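Local coordinates for soluble lytic murein transglycosylase (Pseudomonas aeruginosa, PDB 5OHU), which cleaves the glycan strands of peptidoglycan as a lytic transglycosylase, turning over the cell wall by both exolytic and endolytic action, at residues 520-525 with 548-553; 474-479 with 622-627; 394-399 with 441-446; 453-458 with 505-510. One frame throughout, in Å; residues are numbered along the deposited sequence.

Contact 1 (520-525 with 548-553); sequences MQLMPG and DVNIRL
Asn550, on helix 547-564, holds the loop ahead of helix 524-534 at Met520 with its side-chain amide. Its CG lies anti to the backbone N (chi1 -161°), which carries OD1 across to Met520 N; the hydrogen bond is short, 2.6 Å from Met520 N to Asn550 OD1. The bond is bent, with an N-H...O angle of 143°, and the donor sits 22° from the carbonyl plane. OD1 also touches Met520 CB. ND2 donates to Thr517 O and Leu544 O, so both ends of the buried amide are occupied and its rotation is fixed. The backbone of the same residue supports Leu522, whose CD1 lies 3.8 Å from Asn550 O. The loop it grips holds the Gly-Leu-Met-Gln signature of Slt-type transglycosylases, within a domain of the lysozyme superfamily. One residue on, Ile551 meets Met520 through its backbone side: Met520 SD lies 4.2 Å from Ile551 CA. The Ile551 side chain turns away onto helix 479-488, while that of Met520 also packs on Ile496, Ile499 and Thr500. At Leu553, CB lies 3.7 Å from Leu522 CD1, and the two leucine side chains cross at about a right angle.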
loop_
_atom_site.group_PDB
_atom_site.type_symbol
_atom_site.label_atom_id
_atom_site.label_comp_id
_atom_site.label_asym_id
_atom_site.label_seq_id
_atom_site.Cartn_x
_atom_site.Cartn_y
_atom_site.Cartn_z
ATOM N N MET A 520 8.198 0.251 17.998
ATOM C CA MET A 520 7.678 -1.093 17.840
ATOM C C MET A 520 6.167 -1.107 17.613
ATOM O O MET A 520 5.568 -2.190 17.579
ATOM C CB MET A 520 8.100 -1.920 19.057
ATOM C CG MET A 520 9.573 -2.301 18.969
ATOM S SD MET A 520 10.120 -3.388 20.319
ATOM C CE MET A 520 9.916 -4.976 19.451
ATOM N N GLN A 521 5.558 0.070 17.395
ATOM C CA GLN A 521 4.184 0.202 16.893
ATOM C C GLN A 521 3.198 -0.527 17.805
ATOM O O GLN A 521 2.436 -1.402 17.387
ATOM C CB GLN A 521 4.076 -0.297 15.438
ATOM C CG GLN A 521 4.720 0.637 14.424
ATOM C CD GLN A 521 3.967 1.966 14.322
ATOM O OE1 GLN A 521 3.059 2.121 13.500
ATOM N NE2 GLN A 521 4.335 2.922 15.175
ATOM N N LEU A 522 3.248 -0.168 19.076
ATOM C CA LEU A 522 2.405 -0.801 20.071
ATOM C C LEU A 522 1.038 -0.136 20.106
ATOM O O LEU A 522 0.929 1.096 20.083
ATOM C CB LEU A 522 3.050 -0.720 21.455
ATOM C CG LEU A 522 4.422 -1.376 21.599
ATOM C CD1 LEU A 522 4.986 -1.140 23.012
ATOM C CD2 LEU A 522 4.307 -2.862 21.276
ATOM N N MET A 523 0.005 -0.957 20.156
ATOM C CA MET A 523 -1.318 -0.454 20.472
ATOM C C MET A 523 -1.404 -0.146 21.965
ATOM O O MET A 523 -0.827 -0.869 22.784
ATOM C CB MET A 523 -2.384 -1.469 20.072
ATOM C CG MET A 523 -2.408 -1.721 18.574
ATOM S SD MET A 523 -2.836 -0.194 17.690
ATOM C CE MET A 523 -4.391 0.250 18.458
ATOM N N PRO A 524 -2.111 0.922 22.336
ATOM C CA PRO A 524 -2.067 1.384 23.731
ATOM C C PRO A 524 -2.677 0.408 24.710
ATOM O O PRO A 524 -2.204 0.316 25.849
ATOM C CB PRO A 524 -2.857 2.702 23.688
ATOM C CG PRO A 524 -2.890 3.093 22.224
ATOM C CD PRO A 524 -2.911 1.807 21.474
ATOM N N GLY A 525 -3.722 -0.314 24.316
ATOM C CA GLY A 525 -4.239 -1.357 25.180
ATOM C C GLY A 525 -3.275 -2.519 25.309
ATOM O O GLY A 525 -3.116 -3.085 26.390
ATOM N N ASP A 548 13.024 4.275 24.915
ATOM C CA ASP A 548 13.328 3.207 25.861
ATOM C C ASP A 548 12.061 2.592 26.446
ATOM O O ASP A 548 12.032 1.387 26.729
ATOM C CB ASP A 548 14.236 3.722 26.974
ATOM C CG ASP A 548 15.662 3.919 26.513
ATOM O OD1 ASP A 548 15.970 3.565 25.354
ATOM O OD2 ASP A 548 16.481 4.413 27.316
ATOM N N VAL A 549 11.015 3.401 26.658
ATOM C CA VAL A 549 9.746 2.852 27.133
ATOM C C VAL A 549 9.127 1.958 26.066
ATOM O O VAL A 549 8.593 0.881 26.364
ATOM C CB VAL A 549 8.783 3.983 27.541
ATOM C CG1 VAL A 549 7.419 3.410 27.898
ATOM C CG2 VAL A 549 9.355 4.802 28.706
ATOM N N ASN A 550 9.198 2.390 24.807
ATOM C CA ASN A 550 8.670 1.593 23.707
ATOM C C ASN A 550 9.391 0.252 23.599
ATOM O O ASN A 550 8.759 -0.807 23.470
ATOM C CB ASN A 550 8.810 2.372 22.405
ATOM C CG ASN A 550 7.906 1.851 21.325
ATOM O OD1 ASN A 550 8.301 0.999 20.519
ATOM N ND2 ASN A 550 6.680 2.379 21.282
ATOM N N ILE A 551 10.723 0.284 23.636
ATOM C CA ILE A 551 11.511 -0.932 23.471
ATOM C C ILE A 551 11.277 -1.893 24.629
ATOM O O ILE A 551 11.197 -3.111 24.436
ATOM C CB ILE A 551 12.996 -0.570 23.331
ATOM C CG1 ILE A 551 13.204 0.225 22.044
ATOM C CG2 ILE A 551 13.863 -1.842 23.368
ATOM C CD1 ILE A 551 14.620 0.803 21.921
ATOM N N ARG A 552 11.160 -1.368 25.850
ATOM C CA ARG A 552 10.970 -2.240 27.003
ATOM C C ARG A 552 9.639 -2.975 26.921
ATOM O O ARG A 552 9.576 -4.191 27.144
ATOM C CB ARG A 552 11.056 -1.433 28.294
ATOM C CG ARG A 552 12.468 -1.034 28.666
ATOM C CD ARG A 552 12.462 -0.010 29.770
ATOM N NE ARG A 552 12.096 -0.601 31.044
ATOM C CZ ARG A 552 11.795 0.106 32.127
ATOM N NH1 ARG A 552 11.806 1.434 32.075
ATOM N NH2 ARG A 552 11.478 -0.518 33.257
ATOM N N LEU A 553 8.560 -2.249 26.617
ATOM C CA LEU A 553 7.261 -2.891 26.439
ATOM C C LEU A 553 7.205 -3.706 25.161
ATOM O O LEU A 553 6.613 -4.789 25.149
ATOM C CB LEU A 553 6.142 -1.852 26.453
ATOM C CG LEU A 553 6.109 -1.117 27.794
ATOM C CD1 LEU A 553 5.170 0.108 27.800
ATOM C CD2 LEU A 553 5.687 -2.112 28.863
#

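Contact 2 (474-479 with 622-627); sequences FPMAHR and GQKLNA. With PO4 (phosphate ion), chain I; PO4 (phosphate ion), chain H.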
loop_
_atom_site.group_PDB
_atom_site.type_symbol
_atom_site.label_atom_id
_atom_site.label_comp_id
_atom_site.label_asym_id
_atom_site.label_seq_id
_atom_site.Cartn_x
_atom_site.Cartn_y
_atom_site.Cartn_z
ATOM N N PHE A 474 19.680 -0.095 7.354
ATOM C CA PHE A 474 19.565 -0.800 8.631
ATOM C C PHE A 474 20.185 0.029 9.754
ATOM O O PHE A 474 21.283 -0.247 10.240
ATOM C CB PHE A 474 20.169 -2.201 8.508
ATOM C CG PHE A 474 19.443 -3.030 7.498
ATOM C CD1 PHE A 474 18.161 -3.478 7.775
ATOM C CD2 PHE A 474 19.969 -3.254 6.235
ATOM C CE1 PHE A 474 17.433 -4.193 6.840
ATOM C CE2 PHE A 474 19.241 -3.982 5.284
ATOM C CZ PHE A 474 17.971 -4.441 5.589
ATOM N N PRO A 475 19.465 1.049 10.207
ATOM C CA PRO A 475 19.981 1.881 11.296
ATOM C C PRO A 475 20.127 1.102 12.597
ATOM O O PRO A 475 19.457 0.089 12.834
ATOM C CB PRO A 475 18.922 2.984 11.434
ATOM C CG PRO A 475 17.744 2.530 10.633
ATOM C CD PRO A 475 18.252 1.608 9.591
ATOM N N MET A 476 21.003 1.622 13.471
ATOM C CA MET A 476 21.326 0.984 14.746
ATOM C C MET A 476 21.006 1.871 15.940
ATOM O O MET A 476 21.624 1.714 16.996
ATOM C CB MET A 476 22.803 0.595 14.785
ATOM C CG MET A 476 23.220 -0.374 13.699
ATOM S SD MET A 476 22.750 -2.054 14.132
ATOM C CE MET A 476 23.874 -2.393 15.482
ATOM N N ALA A 477 20.084 2.818 15.794
ATOM C CA ALA A 477 19.780 3.722 16.897
ATOM C C ALA A 477 19.199 2.956 18.082
ATOM O O ALA A 477 18.464 1.981 17.914
ATOM C CB ALA A 477 18.802 4.810 16.447
ATOM N N HIS A 478 19.532 3.411 19.291
ATOM C CA HIS A 478 19.040 2.822 20.537
ATOM C C HIS A 478 19.526 1.392 20.714
ATOM O O HIS A 478 18.875 0.580 21.380
ATOM C CB HIS A 478 17.513 2.897 20.619
ATOM C CG HIS A 478 16.984 4.258 20.298
ATOM N ND1 HIS A 478 17.055 5.310 21.188
ATOM C CD2 HIS A 478 16.414 4.753 19.175
ATOM C CE1 HIS A 478 16.535 6.389 20.634
ATOM N NE2 HIS A 478 16.142 6.078 19.411
ATOM N N ARG A 479 20.703 1.124 20.141
ATOM C CA ARG A 479 21.322 -0.193 20.172
ATOM C C ARG A 479 21.445 -0.755 21.587
ATOM O O ARG A 479 21.177 -1.944 21.815
ATOM C CB ARG A 479 22.702 -0.099 19.520
ATOM C CG ARG A 479 23.524 -1.370 19.589
ATOM C CD ARG A 479 24.844 -1.184 18.852
ATOM N NE ARG A 479 25.661 -2.389 18.914
ATOM C CZ ARG A 479 26.647 -2.662 18.069
ATOM N NH1 ARG A 479 26.932 -1.815 17.086
ATOM N NH2 ARG A 479 27.343 -3.786 18.205
ATOM N N GLY A 622 22.082 -9.565 12.324
ATOM C CA GLY A 622 22.996 -10.536 12.905
ATOM C C GLY A 622 24.445 -10.234 12.579
ATOM O O GLY A 622 25.316 -10.286 13.452
ATOM N N GLN A 623 24.723 -9.891 11.316
ATOM C CA GLN A 623 26.081 -9.500 10.949
ATOM C C GLN A 623 26.501 -8.234 11.685
ATOM O O GLN A 623 27.579 -8.185 12.286
ATOM C CB GLN A 623 26.196 -9.309 9.436
ATOM C CG GLN A 623 27.572 -9.668 8.874
ATOM C CD GLN A 623 27.857 -11.168 8.938
ATOM O OE1 GLN A 623 26.942 -11.989 8.878
ATOM N NE2 GLN A 623 29.131 -11.528 9.065
ATOM N N LYS A 624 25.651 -7.200 11.662
ATOM C CA LYS A 624 25.999 -5.935 12.306
ATOM C C LYS A 624 26.180 -6.102 13.805
ATOM O O LYS A 624 26.939 -5.349 14.425
ATOM C CB LYS A 624 24.931 -4.873 12.022
ATOM C CG LYS A 624 24.907 -4.407 10.562
ATOM C CD LYS A 624 23.800 -3.391 10.307
ATOM C CE LYS A 624 24.336 -1.984 10.073
ATOM N NZ LYS A 624 25.242 -1.930 8.874
ATOM N N LEU A 625 25.483 -7.054 14.406
ATOM C CA LEU A 625 25.616 -7.302 15.831
ATOM C C LEU A 625 26.696 -8.328 16.157
ATOM O O LEU A 625 26.897 -8.625 17.335
ATOM C CB LEU A 625 24.273 -7.754 16.417
ATOM C CG LEU A 625 23.281 -6.596 16.520
ATOM C CD1 LEU A 625 21.841 -7.083 16.672
ATOM C CD2 LEU A 625 23.708 -5.649 17.672
ATOM N N ASN A 626 27.408 -8.841 15.147
ATOM C CA ASN A 626 28.397 -9.901 15.337
ATOM C C ASN A 626 27.773 -11.082 16.074
ATOM O O ASN A 626 28.333 -11.629 17.030
ATOM C CB ASN A 626 29.637 -9.386 16.065
ATOM C CG ASN A 626 30.739 -10.418 16.114
ATOM O OD1 ASN A 626 30.849 -11.266 15.225
ATOM N ND2 ASN A 626 31.547 -10.370 17.164
ATOM N N ALA A 627 26.574 -11.453 15.634
ATOM C CA ALA A 627 25.799 -12.537 16.230
ATOM C C ALA A 627 25.035 -13.184 15.088
ATOM O O ALA A 627 23.827 -12.982 14.930
ATOM C CB ALA A 627 24.868 -12.012 17.323
HETATM P P PO4 I . 19.029 4.949 24.154
HETATM O O1 PO4 I . 19.004 5.375 25.603
HETATM O O2 PO4 I . 19.946 5.870 23.378
HETATM O O3 PO4 I . 17.630 5.063 23.597
HETATM O O4 PO4 I . 19.524 3.524 24.045
HETATM P P PO4 H . 14.854 8.198 16.543
HETATM O O1 PO4 H . 14.994 8.910 17.866
HETATM O O2 PO4 H . 14.845 6.709 16.790
HETATM O O3 PO4 H . 13.578 8.634 15.860
HETATM O O4 PO4 H . 16.019 8.550 15.652
#
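The guanidinium of Arg479 has Leu625 over one face, with Leu625 CD2 4.0 Å from Arg479 NE. A chain extended from CG to NE, with CG anti to the backbone N (chi1 175°), brings the group there, and the two side chains run past each other in opposite directions. The imidazole of the adjacent His478 is approached instead at its edge, in plane, by two phosphates probably carried over from crystallisation: the ND1 N-H points at O3 of one, at a doubtfully short distance, and His478 NE2 lies 3.0 Å from O2 of the other. The phenyl of Phe474 meets Tyr621 edge-to-face. His478 and Arg479 belong to a type II turn that starts at Met476, with His478 as N-cap of helix 479-488; facing it, helix 605-624 ends in a Schellman motif at Asn626. Between the two, Met476 folds at chi2 and chi3, putting SD 4.1 Å from Lys624 CB and CE 3.9 Å from Leu625 CD2. The aliphatic part of Lys624 passes the loop backbone, with CE 3.5 Å from Phe474 O, and bends at its last two torsions. Its ammonium reaches Asp471, with which NZ forms a salt bridge.

Contact 3 (394-399 with 441-446); sequences AHIDPR and LIAQAR
Ile396 fits against helix 438-450 and touches a different residue with each of its three outer carbons. From CB, which faces the helix, the side chain divides. The CG2 branch stands anti to the backbone N and approaches Ala443, leaving 4.2 Å between Ile396 CG2 and Ala443 CB. The other branch starts anti to the carbonyl carbon (chi1 -60°), and its CG1 comes 4.0 Å from Ile442 CG2. At the tip, Ile396 CD1 lies 4.1 Å from Arg446 CB, so the chain spans a full helical turn, from Ile442 to Arg446. Ile442 CG2 serves two partners, since Ala394 CB is also 3.7 Å from it; Ala394 and Ile396, whose CB atoms both face the helix, are separated by His395 in an extended stretch. All of this contact is apolar, and the arginine contributes to it through its CB, while its guanidinium makes a long, weak ion pair with Asp450. Polar interactions appear just beyond, where the extended stretch becomes helix 398-406: Asp397 is the N-cap, its OD1 accepting a weak bond from Arg399 N, and its OD2 forms a salt bridge of 2.9 Å with Arg399 NH2. The contact thus lays the approach to helix 398-406 along one side of helix 438-450. Elsewhere on that helix, Gln444 bonds to Trp429 O of helix 422-433 and to Ser460 OG of helix 454-463, and Ala445 packs on Ser460 and Ile461.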
loop_
_atom_site.group_PDB
_atom_site.type_symbol
_atom_site.label_atom_id
_atom_site.label_comp_id
_atom_site.label_asym_id
_atom_site.label_seq_id
_atom_site.Cartn_x
_atom_site.Cartn_y
_atom_site.Cartn_z
ATOM N N ALA A 394 26.932 3.935 -1.763
ATOM C CA ALA A 394 27.016 4.408 -3.137
ATOM C C ALA A 394 28.008 5.561 -3.240
ATOM O O ALA A 394 28.090 6.408 -2.347
ATOM C CB ALA A 394 25.638 4.845 -3.639
ATOM N N HIS A 395 28.788 5.579 -4.321
ATOM C CA HIS A 395 29.649 6.728 -4.549
ATOM C C HIS A 395 28.858 7.795 -5.286
ATOM O O HIS A 395 28.261 7.535 -6.337
ATOM C CB HIS A 395 30.903 6.401 -5.348
ATOM C CG HIS A 395 31.449 7.591 -6.073
ATOM N ND1 HIS A 395 31.211 7.835 -7.408
ATOM C CD2 HIS A 395 32.145 8.660 -5.618
ATOM C CE1 HIS A 395 31.797 8.968 -7.762
ATOM N NE2 HIS A 395 32.366 9.491 -6.691
ATOM N N ILE A 396 28.893 9.007 -4.755
ATOM C CA ILE A 396 28.037 10.098 -5.196
ATOM C C ILE A 396 28.912 11.133 -5.891
ATOM O O ILE A 396 29.920 11.588 -5.333
ATOM C CB ILE A 396 27.279 10.709 -4.009
ATOM C CG1 ILE A 396 26.396 9.644 -3.345
ATOM C CG2 ILE A 396 26.490 11.937 -4.439
ATOM C CD1 ILE A 396 26.215 9.831 -1.855
ATOM N N ASP A 397 28.545 11.473 -7.116
ATOM C CA ASP A 397 29.120 12.612 -7.811
ATOM C C ASP A 397 28.931 13.870 -6.965
ATOM O O ASP A 397 27.793 14.188 -6.595
ATOM C CB ASP A 397 28.430 12.767 -9.164
ATOM C CG ASP A 397 29.070 13.818 -10.046
ATOM O OD1 ASP A 397 30.128 14.372 -9.680
ATOM O OD2 ASP A 397 28.491 14.095 -11.117
ATOM N N PRO A 398 30.004 14.588 -6.612
ATOM C CA PRO A 398 29.821 15.816 -5.821
ATOM C C PRO A 398 28.899 16.832 -6.477
ATOM O O PRO A 398 28.258 17.615 -5.767
ATOM C CB PRO A 398 31.251 16.358 -5.674
ATOM C CG PRO A 398 32.125 15.164 -5.798
ATOM C CD PRO A 398 31.430 14.248 -6.783
ATOM N N ARG A 399 28.797 16.833 -7.809
ATOM C CA ARG A 399 27.919 17.784 -8.483
ATOM C C ARG A 399 26.452 17.400 -8.333
ATOM O O ARG A 399 25.590 18.278 -8.219
ATOM C CB ARG A 399 28.297 17.901 -9.961
ATOM C CG ARG A 399 29.698 18.471 -10.199
ATOM C CD ARG A 399 29.999 18.679 -11.690
ATOM N NE ARG A 399 29.306 17.715 -12.546
ATOM C CZ ARG A 399 29.657 16.439 -12.689
ATOM N NH1 ARG A 399 30.706 15.953 -12.032
ATOM N NH2 ARG A 399 28.952 15.645 -13.489
ATOM N N LEU A 441 18.082 10.666 -5.819
ATOM C CA LEU A 441 17.481 9.930 -4.715
ATOM C C LEU A 441 18.544 9.382 -3.771
ATOM O O LEU A 441 18.378 9.423 -2.546
ATOM C CB LEU A 441 16.622 8.791 -5.260
ATOM C CG LEU A 441 15.311 9.186 -5.927
ATOM C CD1 LEU A 441 14.680 7.956 -6.514
ATOM C CD2 LEU A 441 14.371 9.851 -4.927
ATOM N N ILE A 442 19.642 8.865 -4.329
ATOM C CA ILE A 442 20.730 8.341 -3.512
ATOM C C ILE A 442 21.378 9.462 -2.706
ATOM O O ILE A 442 21.633 9.315 -1.502
ATOM C CB ILE A 442 21.750 7.600 -4.403
ATOM C CG1 ILE A 442 21.205 6.224 -4.816
ATOM C CG2 ILE A 442 23.078 7.451 -3.694
ATOM C CD1 ILE A 442 21.860 5.649 -6.043
ATOM N N ALA A 443 21.629 10.609 -3.344
ATOM C CA ALA A 443 22.174 11.750 -2.618
ATOM C C ALA A 443 21.233 12.198 -1.504
ATOM O O ALA A 443 21.679 12.490 -0.385
ATOM C CB ALA A 443 22.455 12.902 -3.582
ATOM N N GLN A 444 19.925 12.246 -1.785
ATOM C CA GLN A 444 18.961 12.617 -0.755
ATOM C C GLN A 444 18.988 11.624 0.404
ATOM O O GLN A 444 18.864 12.017 1.573
ATOM C CB GLN A 444 17.556 12.699 -1.351
ATOM C CG GLN A 444 16.578 13.517 -0.526
ATOM C CD GLN A 444 15.140 13.277 -0.924
ATOM O OE1 GLN A 444 14.767 12.159 -1.273
ATOM N NE2 GLN A 444 14.319 14.328 -0.878
ATOM N N ALA A 445 19.151 10.332 0.093
ATOM C CA ALA A 445 19.242 9.323 1.142
ATOM C C ALA A 445 20.413 9.602 2.076
ATOM O O ALA A 445 20.278 9.491 3.303
ATOM C CB ALA A 445 19.368 7.924 0.529
ATOM N N ARG A 446 21.566 9.982 1.520
ATOM C CA ARG A 446 22.718 10.282 2.366
ATOM C C ARG A 446 22.459 11.498 3.244
ATOM O O ARG A 446 22.821 11.503 4.425
ATOM C CB ARG A 446 23.972 10.497 1.518
ATOM C CG ARG A 446 25.271 10.558 2.335
ATOM C CD ARG A 446 25.589 9.212 2.994
ATOM N NE ARG A 446 26.254 9.365 4.288
ATOM C CZ ARG A 446 27.571 9.438 4.451
ATOM N NH1 ARG A 446 28.376 9.373 3.401
ATOM N NH2 ARG A 446 28.085 9.579 5.667
#

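Contact 4 (453-458 with 505-510); sequences WYFPAI and AFMSDA. With PO4 (phosphate ion), chain H.
The loop that follows helix 493-504, continuing the Glu-Ser-X-Phe signature of Slt enzymes, meets the first turn of helix 454-463 in the L domain, with Met507 and Ala505 bearing on Tyr454 and Phe455. Met507 bends at both chi2 (-74°) and chi3 (74°) and curls over the N-terminus of the helix. Its SD accepts a weak hydrogen bond of 3.5 Å from Phe455 N, one of the amides at the helix start, and lies obliquely over the five-membered ring of Trp453, a Met-aromatic contact. Met507 CE lies 3.6 Å from Tyr454 CD2, where the two side chains cross at about a right angle, while Met507 CG packs against Phe455 CB. Ala505 CB touches Phe455 CD1 at 3.6 Å and Ile458 CD1 at 3.8 Å. The Tyr454 ring has Phe506 O at its edge, in plane. Beside it a phosphate, probably from the crystallisation liquor, receives a nearly straight bond (177°) from Ser508 N, 3.1 Å from its O3. An interface of this kind, between a probably TPR-like helical L domain and the lysozyme-like domain, is consistent with the Slt70-type architecture.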
loop_
_atom_site.group_PDB
_atom_site.type_symbol
_atom_site.label_atom_id
_atom_site.label_comp_id
_atom_site.label_asym_id
_atom_site.label_seq_id
_atom_site.Cartn_x
_atom_site.Cartn_y
_atom_site.Cartn_z
ATOM N N TRP A 453 17.599 10.913 10.130
ATOM C CA TRP A 453 16.247 10.748 9.626
ATOM C C TRP A 453 16.170 9.430 8.873
ATOM O O TRP A 453 16.123 9.367 7.641
ATOM C CB TRP A 453 15.844 11.943 8.796
ATOM C CG TRP A 453 15.024 12.770 9.650
ATOM C CD1 TRP A 453 14.912 12.660 11.005
ATOM C CD2 TRP A 453 14.150 13.814 9.253
ATOM N NE1 TRP A 453 14.024 13.577 11.477
ATOM C CE2 TRP A 453 13.541 14.303 10.420
ATOM C CE3 TRP A 453 13.824 14.389 8.023
ATOM C CZ2 TRP A 453 12.635 15.346 10.395
ATOM C CZ3 TRP A 453 12.913 15.415 7.997
ATOM C CH2 TRP A 453 12.327 15.888 9.176
ATOM N N TYR A 454 16.102 8.364 9.673
ATOM C CA TYR A 454 16.302 7.013 9.171
ATOM C C TYR A 454 15.236 6.621 8.166
ATOM O O TYR A 454 15.562 6.093 7.098
ATOM C CB TYR A 454 16.363 6.046 10.356
ATOM C CG TYR A 454 17.464 6.462 11.313
ATOM C CD1 TYR A 454 18.762 6.683 10.841
ATOM C CD2 TYR A 454 17.208 6.687 12.669
ATOM C CE1 TYR A 454 19.773 7.090 11.689
ATOM C CE2 TYR A 454 18.217 7.089 13.519
ATOM C CZ TYR A 454 19.494 7.291 13.022
ATOM O OH TYR A 454 20.502 7.692 13.856
ATOM N N PHE A 455 13.957 6.897 8.462
ATOM C CA PHE A 455 12.917 6.516 7.504
ATOM C C PHE A 455 12.979 7.332 6.219
ATOM O O PHE A 455 12.936 6.727 5.133
ATOM C CB PHE A 455 11.533 6.586 8.148
ATOM C CG PHE A 455 10.422 6.190 7.220
ATOM C CD1 PHE A 455 10.524 5.036 6.454
ATOM C CD2 PHE A 455 9.283 6.967 7.108
ATOM C CE1 PHE A 455 9.510 4.670 5.588
ATOM C CE2 PHE A 455 8.264 6.608 6.253
ATOM C CZ PHE A 455 8.374 5.458 5.489
ATOM N N PRO A 456 13.059 8.668 6.243
ATOM C CA PRO A 456 13.285 9.385 4.973
ATOM C C PRO A 456 14.455 8.818 4.181
ATOM O O PRO A 456 14.346 8.627 2.967
ATOM C CB PRO A 456 13.535 10.828 5.430
ATOM C CG PRO A 456 12.772 10.948 6.702
ATOM C CD PRO A 456 12.907 9.605 7.376
ATOM N N ALA A 457 15.572 8.530 4.852
ATOM C CA ALA A 457 16.721 7.948 4.170
ATOM C C ALA A 457 16.385 6.577 3.592
ATOM O O ALA A 457 16.699 6.294 2.427
ATOM C CB ALA A 457 17.904 7.858 5.135
ATOM N N ILE A 458 15.745 5.715 4.392
ATOM C CA ILE A 458 15.327 4.397 3.912
ATOM C C ILE A 458 14.367 4.539 2.735
ATOM O O ILE A 458 14.473 3.820 1.732
ATOM C CB ILE A 458 14.690 3.596 5.065
ATOM C CG1 ILE A 458 15.765 3.104 6.050
ATOM C CG2 ILE A 458 13.820 2.442 4.523
ATOM C CD1 ILE A 458 15.217 2.699 7.412
ATOM N N ALA A 505 10.840 1.684 10.966
ATOM C CA ALA A 505 12.081 2.127 10.325
ATOM C C ALA A 505 12.838 3.076 11.248
ATOM O O ALA A 505 13.433 4.065 10.815
ATOM C CB ALA A 505 11.805 2.780 8.968
ATOM N N PHE A 506 12.762 2.791 12.547
ATOM C CA PHE A 506 13.497 3.495 13.587
ATOM C C PHE A 506 13.088 4.952 13.748
ATOM O O PHE A 506 13.859 5.757 14.268
ATOM C CB PHE A 506 15.003 3.381 13.353
ATOM C CG PHE A 506 15.560 2.063 13.779
ATOM C CD1 PHE A 506 15.512 0.968 12.921
ATOM C CD2 PHE A 506 16.106 1.905 15.049
ATOM C CE1 PHE A 506 16.009 -0.259 13.319
ATOM C CE2 PHE A 506 16.617 0.688 15.453
ATOM C CZ PHE A 506 16.568 -0.397 14.588
ATOM N N MET A 507 11.875 5.317 13.357
ATOM C CA MET A 507 11.327 6.619 13.712
ATOM C C MET A 507 10.504 6.455 14.982
ATOM O O MET A 507 9.402 5.901 14.949
ATOM C CB MET A 507 10.502 7.194 12.567
ATOM C CG MET A 507 11.316 7.366 11.293
ATOM S SD MET A 507 12.545 8.712 11.108
ATOM C CE MET A 507 13.941 8.200 12.113
ATOM N N SER A 508 11.046 6.941 16.103
ATOM C CA SER A 508 10.502 6.648 17.422
ATOM C C SER A 508 9.207 7.386 17.720
ATOM O O SER A 508 8.544 7.044 18.705
ATOM C CB SER A 508 11.533 6.982 18.502
ATOM O OG SER A 508 11.745 8.377 18.579
ATOM N N ASP A 509 8.843 8.389 16.920
ATOM C CA ASP A 509 7.585 9.103 17.082
ATOM C C ASP A 509 6.574 8.709 16.020
ATOM O O ASP A 509 5.559 9.395 15.853
ATOM C CB ASP A 509 7.814 10.619 17.055
ATOM C CG ASP A 509 8.607 11.072 15.838
ATOM O OD1 ASP A 509 9.104 10.206 15.086
ATOM O OD2 ASP A 509 8.746 12.300 15.642
ATOM N N ALA A 510 6.839 7.629 15.289
ATOM C CA ALA A 510 5.901 7.170 14.279
ATOM C C ALA A 510 4.582 6.776 14.924
ATOM O O ALA A 510 4.541 6.226 16.030
ATOM C CB ALA A 510 6.474 5.982 13.514
HETATM P P PO4 H . 14.854 8.198 16.543
HETATM O O1 PO4 H . 14.994 8.910 17.866
HETATM O O2 PO4 H . 14.845 6.709 16.790
HETATM O O3 PO4 H . 13.578 8.634 15.860
HETATM O O4 PO4 H . 16.019 8.550 15.652
#

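In the fold
Contact 1 is the buried one, contacts 3 and 4 are partly buried, and contact 2 lies at the surface. Their chemistry follows: a bonded amide fixes the loop in contact 1, aliphatic contacts alone cross contact 3, weak sulfur bonding and aromatic packing mark contact 4, and in contact 2 Met476 and Leu625 pack with the aliphatic part of a lysine and the face of a guanidinium. Contacts 1 and 4 hold two parts of the same loop, between helices 493-504 and 524-534, meeting where Gln521 approaches Ala510. Contacts 2 and 4 share a phosphate and pack Pro475 and Ala477 on Tyr454 and Phe506. Contact 3 reaches contact 4 through consecutive helices 438-450 and 454-463.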